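Methane monooxygenase hydroxylase, MmoD (Methylosinus sporium, PDB 6D7K) is a small accessory protein of the soluble methane monooxygenase system that probably binds the hydroxylase and may regulate it rather than catalyse methane oxidation itself. Local coordinates at residues Ala23-Phe28 with Arg71-Ala76. Sequence-based numbering, arbitrary orientation.
Sequences ARYEAF and RQDEAA
Tyr25 and Arg24 converge on the carboxylate of Asp73, chiefly on OD2. The phenol hydroxyl donates to it, with 2.6 Å between Tyr25 OH and Asp73 OD2, and the bond uses the syn lone pair, on the side of the other oxygen. Asp73 OD2 sits at the edge of the ring, in its plane, and the two planes are 5° apart. The guanidinium is turned almost perpendicular to the carboxylate, 87° between the planes, and makes a salt bridge from Arg24 NH2 to Asp73 OD2 at 3.1 Å, whose hydrogen bond is weak; NH2 is 3.3 Å from Asp73 OD1. A bend late in the arginine chain, at the CG-CD bond (chi3 61°), brings the guanidinium round to the acid. An instance of one acid shared by a neutral and a charged donor, the contact ties the beginning of strand 25-31 and the loop residue before it to the last turn of helix 55-74, the single helix packed on a four-stranded antiparallel meander. Were Asp73 an alanine, the Tyr25 hydroxyl would probably lose its acceptor and Arg24 this counter-charge. In the next shell, Arg42 NE is hydrogen-bonded to Tyr25 OH and lies close to Arg24 NH2, so the acid probably eases the crowding of like charges. Leu66, Phe69 and Lys70 pack against Tyr25.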
# COMPACT_ATOMS: atom_id res chain seq x y z
N ALA H 23 29.01 -12.33 -6.53
CA ALA H 23 28.93 -11.05 -7.25
C ALA H 23 27.64 -10.30 -6.91
O ALA H 23 27.65 -9.06 -6.89
CB ALA H 23 29.02 -11.28 -8.75
N ARG H 24 26.55 -11.02 -6.64
CA ARG H 24 25.24 -10.42 -6.49
C ARG H 24 24.58 -10.65 -5.14
O ARG H 24 23.80 -9.80 -4.71
CB ARG H 24 24.29 -10.92 -7.60
CG ARG H 24 24.03 -9.88 -8.70
CD ARG H 24 23.28 -10.46 -9.91
NE ARG H 24 21.96 -10.99 -9.58
CZ ARG H 24 20.81 -10.35 -9.79
NH1 ARG H 24 20.82 -9.14 -10.34
NH2 ARG H 24 19.66 -10.91 -9.45
N TYR H 25 24.86 -11.76 -4.45
CA TYR H 25 24.14 -12.09 -3.22
C TYR H 25 25.07 -12.07 -2.01
O TYR H 25 26.25 -12.39 -2.12
CB TYR H 25 23.47 -13.45 -3.34
CG TYR H 25 22.30 -13.43 -4.31
CD1 TYR H 25 21.07 -12.86 -3.95
CD2 TYR H 25 22.41 -13.99 -5.58
CE1 TYR H 25 19.99 -12.85 -4.83
CE2 TYR H 25 21.34 -13.98 -6.47
CZ TYR H 25 20.13 -13.41 -6.09
OH TYR H 25 19.07 -13.39 -6.97
N GLU H 26 24.54 -11.64 -0.87
CA GLU H 26 25.19 -11.79 0.42
C GLU H 26 24.18 -12.35 1.41
O GLU H 26 22.98 -12.09 1.30
CB GLU H 26 25.73 -10.46 0.94
CG GLU H 26 26.84 -9.89 0.10
CD GLU H 26 27.64 -8.82 0.81
OE1 GLU H 26 27.06 -7.75 1.13
OE2 GLU H 26 28.86 -9.04 1.06
N ALA H 27 24.66 -13.13 2.39
CA ALA H 27 23.79 -13.61 3.46
C ALA H 27 24.51 -13.55 4.79
O ALA H 27 25.67 -13.96 4.90
CB ALA H 27 23.29 -15.03 3.18
N PHE H 28 23.83 -13.05 5.81
CA PHE H 28 24.39 -12.96 7.15
C PHE H 28 23.56 -13.82 8.09
O PHE H 28 22.40 -14.13 7.81
CB PHE H 28 24.43 -11.51 7.64
CG PHE H 28 25.34 -10.61 6.82
CD1 PHE H 28 24.89 -10.02 5.64
CD2 PHE H 28 26.64 -10.36 7.23
CE1 PHE H 28 25.73 -9.20 4.89
CE2 PHE H 28 27.49 -9.56 6.47
CZ PHE H 28 27.03 -8.97 5.31
N ARG H 71 17.91 -19.58 -9.73
CA ARG H 71 17.05 -20.14 -10.77
C ARG H 71 16.16 -19.06 -11.39
O ARG H 71 15.95 -19.05 -12.61
CB ARG H 71 16.19 -21.26 -10.20
CG ARG H 71 16.49 -22.62 -10.76
CD ARG H 71 15.62 -23.67 -10.09
NE ARG H 71 16.37 -24.46 -9.11
CZ ARG H 71 16.99 -25.60 -9.40
NH1 ARG H 71 16.96 -26.06 -10.64
NH2 ARG H 71 17.65 -26.27 -8.45
N GLN H 72 15.62 -18.16 -10.57
CA GLN H 72 14.84 -17.05 -11.10
C GLN H 72 15.68 -16.20 -12.03
O GLN H 72 15.27 -15.88 -13.15
CB GLN H 72 14.25 -16.20 -9.96
CG GLN H 72 13.11 -16.89 -9.21
CD GLN H 72 12.23 -15.94 -8.39
OE1 GLN H 72 12.72 -15.16 -7.57
NE2 GLN H 72 10.92 -16.01 -8.62
N ASP H 73 16.89 -15.84 -11.59
CA ASP H 73 17.78 -15.06 -12.44
C ASP H 73 18.12 -15.82 -13.72
O ASP H 73 17.97 -15.29 -14.83
CB ASP H 73 19.05 -14.71 -11.66
CG ASP H 73 18.74 -14.01 -10.35
OD1 ASP H 73 17.62 -13.45 -10.22
OD2 ASP H 73 19.61 -14.02 -9.45
N GLU H 74 18.56 -17.08 -13.59
CA GLU H 74 18.89 -17.86 -14.78
C GLU H 74 17.75 -17.89 -15.79
O GLU H 74 17.99 -17.95 -17.00
CB GLU H 74 19.27 -19.29 -14.38
CG GLU H 74 20.57 -19.40 -13.60
CD GLU H 74 20.72 -20.73 -12.88
OE1 GLU H 74 19.92 -21.66 -13.14
OE2 GLU H 74 21.65 -20.85 -12.04
N ALA H 75 16.50 -17.86 -15.31
CA ALA H 75 15.33 -17.91 -16.19
C ALA H 75 14.98 -16.56 -16.80
O ALA H 75 14.03 -16.48 -17.59
CB ALA H 75 14.12 -18.44 -15.43
N ALA H 76 15.71 -15.50 -16.46
CA ALA H 76 15.52 -14.19 -17.07
C ALA H 76 16.44 -13.96 -18.26
O ALA H 76 16.42 -12.87 -18.84
CB ALA H 76 15.74 -13.08 -16.03